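Local atomic coordinates of BRIC1 (Synthetic construct, PDB entry 6FF6), a protein that is a computationally designed repeat protein of corrugated architecture with no known natural function, built from helical units that resemble Hpt domains in sequence. Residues F126-L138 / A164-F177. Residues are numbered along the deposited sequence; the frame is centred on the assembly and turned at random.
Sequences FYQAFFDMADVML and AAHFIKGAAGTFGF
Phe-175 sets its ring against those of Phe-126, Tyr-127 and Phe-130, and this aromatic cluster, completed by Phe-177, closes one end of an antiparallel helix pair in a helical bundle whose sequence resembles the Hpt domain family. The helices 126-138 and 164-174 run at 152° to each other with axes 10.1 Å apart, a separation spanned mainly by aromatic rings and methionines. Phe-175 can be followed outward. Its CB lies over a face of the Phe-177 ring, 3.6 Å above the plane. With CG anti to the carbonyl carbon (chi1 -59°), the ring reaches toward the facing helix. CD1 then rests 3.5 Å from Tyr-127 CE1, in a T-shaped pair that directs the edge of Phe-175 at the tyrosine face. On the other flank CD2 lies over a face of Phe-130, and CE2 comes within 3.5 Å of Phe-130 CG. CE1 approaches CD2 and CE2 of Phe-126, and the terminal CZ finishes over a face of that ring, 3.5 Å from Phe-126 CE2, the planes inclined at 37°.

Gly-176, with positive phi, forms a Schellman motif with the last helical turn, and Phe-177 follows at the N-cap position of the next helix, its ring also stacked with Tyr-223. Toward the other end of the contact, Met-133 and Met-137 both make oblique Met-aromatic contacts with the ring of Phe-167, which also meets Tyr-78 of the second subunit. Beside them, Ile-168 CD1 packs 3.8 Å from Leu-138 CD2. Midway, Ala-171 meets the ring of Phe-130, its CB 3.4 Å from Phe-130 CE1.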
ATOM      1  N   PHE A 126       1.150  -1.374  -9.755  1.00123.47           N
ATOM      2  CA  PHE A 126       1.373  -0.008  -9.326  1.00120.53           C
ATOM      3  C   PHE A 126       1.829   0.905 -10.484  1.00116.99           C
ATOM      4  O   PHE A 126       1.363   2.046 -10.576  1.00114.35           O
ATOM      5  CB  PHE A 126       2.329   0.031  -8.112  1.00125.09           C
ATOM      6  CG  PHE A 126       2.445   1.409  -7.497  1.00126.51           C
ATOM      7  CD1 PHE A 126       1.312   2.195  -7.278  1.00130.10           C
ATOM      8  CD2 PHE A 126       3.688   1.943  -7.178  1.00128.68           C
ATOM      9  CE1 PHE A 126       1.425   3.494  -6.765  1.00130.14           C
ATOM     10  CE2 PHE A 126       3.797   3.236  -6.649  1.00130.54           C
ATOM     11  CZ  PHE A 126       2.665   4.001  -6.449  1.00128.44           C
ATOM     12  N   TYR A 127       2.701   0.396 -11.379  1.00111.03           N
ATOM     13  CA  TYR A 127       3.186   1.143 -12.542  1.00107.13           C
ATOM     14  C   TYR A 127       2.063   1.349 -13.524  1.00108.24           C
ATOM     15  O   TYR A 127       1.903   2.449 -14.037  1.00106.59           O
ATOM     16  CB  TYR A 127       4.327   0.387 -13.248  1.00109.86           C
ATOM     17  CG  TYR A 127       5.725   0.769 -12.817  1.00112.61           C
ATOM     18  CD1 TYR A 127       6.199   0.442 -11.552  1.00117.91           C
ATOM     19  CD2 TYR A 127       6.603   1.391 -13.703  1.00111.45           C
ATOM     20  CE1 TYR A 127       7.503   0.766 -11.161  1.00121.84           C
ATOM     21  CE2 TYR A 127       7.907   1.724 -13.323  1.00112.23           C
ATOM     22  CZ  TYR A 127       8.356   1.400 -12.051  1.00124.37           C
ATOM     23  OH  TYR A 127       9.649   1.679 -11.660  1.00127.11           O
ATOM     24  N   GLN A 128       1.278   0.293 -13.774  1.00105.54           N
ATOM     25  CA  GLN A 128       0.161   0.289 -14.699  1.00104.32           C
ATOM     26  C   GLN A 128      -0.953   1.246 -14.305  1.00106.50           C
ATOM     27  O   GLN A 128      -1.458   1.969 -15.178  1.00104.81           O
ATOM     28  CB  GLN A 128      -0.346  -1.128 -14.909  1.00108.69           C
ATOM     29  CG  GLN A 128       0.041  -1.712 -16.276  1.00133.68           C
ATOM     30  CD  GLN A 128       1.455  -1.443 -16.756  1.00156.10           C
ATOM     31  OE1 GLN A 128       2.445  -1.747 -16.081  1.00155.72           O
ATOM     32  NE2 GLN A 128       1.575  -0.881 -17.951  1.00145.97           N
ATOM     33  N   ALA A 129      -1.286   1.299 -13.001  1.00102.07           N
ATOM     34  CA  ALA A 129      -2.270   2.222 -12.455  1.00100.05           C
ATOM     35  C   ALA A 129      -1.787   3.637 -12.703  1.00102.07           C
ATOM     36  O   ALA A 129      -2.556   4.450 -13.196  1.00102.45           O
ATOM     37  CB  ALA A 129      -2.468   1.967 -10.971  1.00103.30           C
ATOM     38  N   PHE A 130      -0.491   3.902 -12.500  1.00 99.02           N
ATOM     39  CA  PHE A 130       0.088   5.215 -12.775  1.00 95.66           C
ATOM     40  C   PHE A 130       0.004   5.562 -14.240  1.00 97.46           C
ATOM     41  O   PHE A 130      -0.442   6.658 -14.565  1.00 96.19           O
ATOM     42  CB  PHE A 130       1.544   5.311 -12.264  1.00 96.69           C
ATOM     43  CG  PHE A 130       2.314   6.490 -12.835  1.00 95.44           C
ATOM     44  CD1 PHE A 130       1.981   7.797 -12.491  1.00 97.50           C
ATOM     45  CD2 PHE A 130       3.322   6.294 -13.774  1.00 95.31           C
ATOM     46  CE1 PHE A 130       2.638   8.880 -13.091  1.00 96.40           C
ATOM     47  CE2 PHE A 130       3.967   7.377 -14.373  1.00 95.24           C
ATOM     48  CZ  PHE A 130       3.646   8.661 -14.006  1.00 93.13           C
ATOM     49  N   PHE A 131       0.464   4.653 -15.124  1.00 95.24           N
ATOM     50  CA  PHE A 131       0.471   4.886 -16.576  1.00 94.24           C
ATOM     51  C   PHE A 131      -0.947   5.239 -17.091  1.00100.16           C
ATOM     52  O   PHE A 131      -1.147   6.272 -17.708  1.00 97.79           O
ATOM     53  CB  PHE A 131       1.139   3.704 -17.335  1.00 96.80           C
ATOM     54  CG  PHE A 131       2.650   3.637 -17.175  1.00 97.77           C
ATOM     55  CD1 PHE A 131       3.433   4.787 -17.275  1.00 98.65           C
ATOM     56  CD2 PHE A 131       3.292   2.422 -16.965  1.00101.24           C
ATOM     57  CE1 PHE A 131       4.834   4.729 -17.117  1.00 99.33           C
ATOM     58  CE2 PHE A 131       4.684   2.368 -16.800  1.00104.13           C
ATOM     59  CZ  PHE A 131       5.448   3.524 -16.877  1.00 99.81           C
ATOM     60  N   ASP A 132      -1.935   4.428 -16.728  1.00100.83           N
ATOM     61  CA  ASP A 132      -3.343   4.633 -17.036  1.00101.48           C
ATOM     62  C   ASP A 132      -3.849   5.990 -16.480  1.00104.00           C
ATOM     63  O   ASP A 132      -4.453   6.757 -17.231  1.00103.25           O
ATOM     64  CB  ASP A 132      -4.138   3.427 -16.488  1.00105.66           C
ATOM     65  CG  ASP A 132      -5.621   3.605 -16.230  1.00117.64           C
ATOM     66  OD1 ASP A 132      -6.274   4.370 -16.981  1.00120.81           O
ATOM     67  OD2 ASP A 132      -6.132   2.967 -15.295  1.00121.30           O
ATOM     68  N   MET A 133      -3.617   6.269 -15.181  1.00 99.38           N
ATOM     69  CA  MET A 133      -4.003   7.535 -14.551  1.00 98.31           C
ATOM     70  C   MET A 133      -3.399   8.750 -15.283  1.00 98.87           C
ATOM     71  O   MET A 133      -4.144   9.662 -15.662  1.00 97.22           O
ATOM     72  CB  MET A 133      -3.592   7.559 -13.069  1.00101.84           C
ATOM     73  CG  MET A 133      -3.814   8.919 -12.414  1.00105.41           C
ATOM     74  SD  MET A 133      -4.695   8.886 -10.832  1.00113.23           S
ATOM     75  CE  MET A 133      -6.008   7.983 -11.234  1.00111.11           C
ATOM     76  N   ALA A 134      -2.054   8.757 -15.472  1.00 93.97           N
ATOM     77  CA  ALA A 134      -1.332   9.848 -16.144  1.00 93.17           C
ATOM     78  C   ALA A 134      -1.835  10.099 -17.558  1.00 98.20           C
ATOM     79  O   ALA A 134      -1.992  11.257 -17.918  1.00 99.62           O
ATOM     80  CB  ALA A 134       0.181   9.592 -16.146  1.00 92.93           C
ATOM     81  N   ASP A 135      -2.102   9.028 -18.343  1.00 95.47           N
ATOM     82  CA  ASP A 135      -2.681   9.099 -19.691  1.00 96.52           C
ATOM     83  C   ASP A 135      -3.962   9.970 -19.664  1.00103.40           C
ATOM     84  O   ASP A 135      -4.108  10.885 -20.493  1.00105.31           O
ATOM     85  CB  ASP A 135      -3.098   7.699 -20.183  1.00100.24           C
ATOM     86  CG  ASP A 135      -2.008   6.831 -20.741  1.00112.63           C
ATOM     87  OD1 ASP A 135      -0.988   7.380 -21.186  1.00115.55           O
ATOM     88  OD2 ASP A 135      -2.186   5.594 -20.753  1.00119.71           O
ATOM     89  N   VAL A 136      -4.863   9.688 -18.698  1.00 99.27           N
ATOM     90  CA  VAL A 136      -6.136  10.394 -18.523  1.00100.51           C
ATOM     91  C   VAL A 136      -5.943  11.856 -18.099  1.00110.37           C
ATOM     92  O   VAL A 136      -6.577  12.753 -18.680  1.00111.49           O
ATOM     93  CB  VAL A 136      -7.100   9.633 -17.587  1.00103.65           C
ATOM     94  CG1 VAL A 136      -8.398  10.405 -17.394  1.00104.81           C
ATOM     95  CG2 VAL A 136      -7.396   8.239 -18.136  1.00103.75           C
ATOM     96  N   MET A 137      -5.055  12.101 -17.121  1.00109.39           N
ATOM     97  CA  MET A 137      -4.734  13.462 -16.664  1.00109.39           C
ATOM     98  C   MET A 137      -4.178  14.383 -17.769  1.00110.31           C
ATOM     99  O   MET A 137      -4.450  15.587 -17.759  1.00111.36           O
ATOM    100  CB  MET A 137      -3.806  13.424 -15.459  1.00111.71           C
ATOM    101  CG  MET A 137      -4.555  13.087 -14.193  1.00117.48           C
ATOM    102  SD  MET A 137      -3.604  13.545 -12.734  1.00122.93           S
ATOM    103  CE  MET A 137      -4.922  13.579 -11.438  1.00123.07           C
ATOM    104  N   LEU A 138      -3.461  13.813 -18.739  1.00103.55           N
ATOM    105  CA  LEU A 138      -2.897  14.570 -19.848  1.00102.77           C
ATOM    106  C   LEU A 138      -3.994  15.004 -20.793  1.00107.10           C
ATOM    107  O   LEU A 138      -3.978  16.140 -21.295  1.00106.98           O
ATOM    108  CB  LEU A 138      -1.802  13.757 -20.561  1.00102.33           C
ATOM    109  CG  LEU A 138      -0.503  13.563 -19.746  1.00105.35           C
ATOM    110  CD1 LEU A 138       0.395  12.530 -20.372  1.00104.67           C
ATOM    111  CD2 LEU A 138       0.221  14.875 -19.552  1.00108.08           C
ATOM    112  N   ALA A 164      -3.271  18.783 -11.913  1.00123.11           N
ATOM    113  CA  ALA A 164      -3.013  17.613 -12.766  1.00121.07           C
ATOM    114  C   ALA A 164      -1.487  17.517 -13.042  1.00124.65           C
ATOM    115  O   ALA A 164      -0.896  16.446 -12.907  1.00124.02           O
ATOM    116  CB  ALA A 164      -3.790  17.717 -14.067  1.00120.97           C
ATOM    117  N   ALA A 165      -0.846  18.654 -13.328  1.00120.84           N
ATOM    118  CA  ALA A 165       0.598  18.698 -13.519  1.00119.33           C
ATOM    119  C   ALA A 165       1.307  18.344 -12.214  1.00123.83           C
ATOM    120  O   ALA A 165       2.275  17.577 -12.243  1.00121.79           O
ATOM    121  CB  ALA A 165       1.028  20.083 -13.986  1.00120.25           C
ATOM    122  N   HIS A 166       0.812  18.883 -11.076  1.00123.02           N
ATOM    123  CA  HIS A 166       1.357  18.623  -9.745  1.00124.84           C
ATOM    124  C   HIS A 166       1.337  17.124  -9.429  1.00125.63           C
ATOM    125  O   HIS A 166       2.322  16.605  -8.894  1.00123.97           O
ATOM    126  CB  HIS A 166       0.594  19.409  -8.672  1.00130.13           C
ATOM    127  CG  HIS A 166       1.107  19.178  -7.280  1.00137.08           C
ATOM    128  ND1 HIS A 166       2.306  19.729  -6.847  1.00139.71           N
ATOM    129  CD2 HIS A 166       0.567  18.460  -6.268  1.00142.12           C
ATOM    130  CE1 HIS A 166       2.452  19.337  -5.592  1.00142.34           C
ATOM    131  NE2 HIS A 166       1.431  18.573  -5.197  1.00144.25           N
ATOM    132  N   PHE A 167       0.229  16.429  -9.776  1.00121.19           N
ATOM    133  CA  PHE A 167       0.129  14.987  -9.556  1.00121.06           C
ATOM    134  C   PHE A 167       1.194  14.232 -10.365  1.00119.91           C
ATOM    135  O   PHE A 167       1.916  13.397  -9.802  1.00119.66           O
ATOM    136  CB  PHE A 167      -1.270  14.450  -9.895  1.00123.81           C
ATOM    137  CG  PHE A 167      -1.359  12.933  -9.882  1.00126.25           C
ATOM    138  CD1 PHE A 167      -1.420  12.230  -8.678  1.00131.26           C
ATOM    139  CD2 PHE A 167      -1.344  12.206 -11.070  1.00126.51           C
ATOM    140  CE1 PHE A 167      -1.487  10.837  -8.668  1.00132.33           C
ATOM    141  CE2 PHE A 167      -1.423  10.811 -11.057  1.00129.37           C
ATOM    142  CZ  PHE A 167      -1.496  10.139  -9.857  1.00129.68           C
ATOM    143  N   ILE A 168       1.277  14.529 -11.681  1.00111.09           N
ATOM    144  CA  ILE A 168       2.214  13.888 -12.594  1.00106.54           C
ATOM    145  C   ILE A 168       3.637  14.087 -12.117  1.00109.26           C
ATOM    146  O   ILE A 168       4.395  13.126 -12.074  1.00108.54           O
ATOM    147  CB  ILE A 168       1.997  14.302 -14.058  1.00106.68           C
ATOM    148  CG1 ILE A 168       0.555  13.950 -14.537  1.00106.68           C
ATOM    149  CG2 ILE A 168       3.031  13.601 -14.934  1.00103.53           C
ATOM    150  CD1 ILE A 168       0.068  14.712 -15.800  1.00107.83           C
ATOM    151  N   LYS A 169       3.975  15.307 -11.681  1.00105.87           N
ATOM    152  CA  LYS A 169       5.291  15.610 -11.135  1.00105.27           C
ATOM    153  C   LYS A 169       5.570  14.763  -9.911  1.00111.06           C
ATOM    154  O   LYS A 169       6.611  14.107  -9.862  1.00113.01           O
ATOM    155  CB  LYS A 169       5.425  17.101 -10.800  1.00108.16           C
ATOM    156  CG  LYS A 169       6.839  17.482 -10.366  1.00119.33           C
ATOM    157  CD  LYS A 169       6.884  18.788  -9.618  1.00125.33           C
ATOM    158  CE  LYS A 169       6.414  18.724  -8.180  1.00133.13           C
ATOM    159  NZ  LYS A 169       6.440  20.060  -7.527  1.00136.19           N
ATOM    160  N   GLY A 170       4.647  14.782  -8.947  1.00109.07           N
ATOM    161  CA  GLY A 170       4.744  14.020  -7.702  1.00110.92           C
ATOM    162  C   GLY A 170       4.959  12.545  -7.951  1.00112.35           C
ATOM    163  O   GLY A 170       5.940  11.973  -7.470  1.00113.28           O
ATOM    164  N   ALA A 171       4.078  11.955  -8.777  1.00106.58           N
ATOM    165  CA  ALA A 171       4.117  10.557  -9.199  1.00106.60           C
ATOM    166  C   ALA A 171       5.409  10.192  -9.973  1.00112.69           C
ATOM    167  O   ALA A 171       6.009   9.148  -9.691  1.00115.89           O
ATOM    168  CB  ALA A 171       2.890  10.246 -10.027  1.00106.22           C
ATOM    169  N   ALA A 172       5.869  11.074 -10.894  1.00105.99           N
ATOM    170  CA  ALA A 172       7.114  10.880 -11.638  1.00104.25           C
ATOM    171  C   ALA A 172       8.285  10.870 -10.668  1.00110.53           C
ATOM    172  O   ALA A 172       9.237  10.110 -10.867  1.00111.31           O
ATOM    173  CB  ALA A 172       7.304  11.984 -12.665  1.00102.82           C
ATOM    174  N   GLY A 173       8.198  11.697  -9.623  1.00108.03           N
ATOM    175  CA  GLY A 173       9.200  11.753  -8.568  1.00109.78           C
ATOM    176  C   GLY A 173       9.221  10.433  -7.826  1.00115.46           C
ATOM    177  O   GLY A 173      10.296   9.890  -7.563  1.00117.13           O
ATOM    178  N   THR A 174       8.019   9.873  -7.552  1.00110.71           N
ATOM    179  CA  THR A 174       7.859   8.584  -6.896  1.00112.94           C
ATOM    180  C   THR A 174       8.578   7.473  -7.652  1.00114.41           C
ATOM    181  O   THR A 174       9.250   6.666  -7.021  1.00116.89           O
ATOM    182  CB  THR A 174       6.373   8.261  -6.688  1.00124.60           C
ATOM    183  OG1 THR A 174       5.807   9.220  -5.792  1.00128.01           O
ATOM    184  CG2 THR A 174       6.135   6.831  -6.177  1.00124.81           C
ATOM    185  N   PHE A 175       8.461   7.436  -8.982  1.00106.05           N
ATOM    186  CA  PHE A 175       9.105   6.381  -9.765  1.00103.96           C
ATOM    187  C   PHE A 175      10.529   6.715 -10.282  1.00108.36           C
ATOM    188  O   PHE A 175      11.121   5.909 -11.006  1.00108.89           O
ATOM    189  CB  PHE A 175       8.202   5.954 -10.918  1.00102.69           C
ATOM    190  CG  PHE A 175       6.848   5.426 -10.521  1.00103.92           C
ATOM    191  CD1 PHE A 175       6.671   4.081 -10.205  1.00107.43           C
ATOM    192  CD2 PHE A 175       5.729   6.242 -10.561  1.00102.72           C
ATOM    193  CE1 PHE A 175       5.403   3.580  -9.892  1.00108.72           C
ATOM    194  CE2 PHE A 175       4.472   5.746 -10.197  1.00106.17           C
ATOM    195  CZ  PHE A 175       4.316   4.417  -9.879  1.00105.55           C
ATOM    196  N   GLY A 176      11.076   7.866  -9.900  1.00104.41           N
ATOM    197  CA  GLY A 176      12.418   8.266 -10.331  1.00103.53           C
ATOM    198  C   GLY A 176      12.514   8.712 -11.782  1.00102.83           C
ATOM    199  O   GLY A 176      13.609   8.735 -12.364  1.00100.64           O
ATOM    200  N   PHE A 177      11.359   9.075 -12.379  1.00 96.60           N
ATOM    201  CA  PHE A 177      11.277   9.537 -13.759  1.00 93.29           C
ATOM    202  C   PHE A 177      11.727  11.004 -13.758  1.00 98.89           C
ATOM    203  O   PHE A 177      10.903  11.916 -13.791  1.00 98.99           O
ATOM    204  CB  PHE A 177       9.853   9.353 -14.316  1.00 93.29           C
ATOM    205  CG  PHE A 177       9.262   7.951 -14.370  1.00 95.98           C
ATOM    206  CD1 PHE A 177      10.065   6.840 -14.606  1.00 99.14           C
ATOM    207  CD2 PHE A 177       7.884   7.752 -14.281  1.00 98.92           C
ATOM    208  CE1 PHE A 177       9.507   5.557 -14.696  1.00100.90           C
ATOM    209  CE2 PHE A 177       7.333   6.462 -14.366  1.00102.01           C
ATOM    210  CZ  PHE A 177       8.152   5.378 -14.567  1.00100.29           C
TER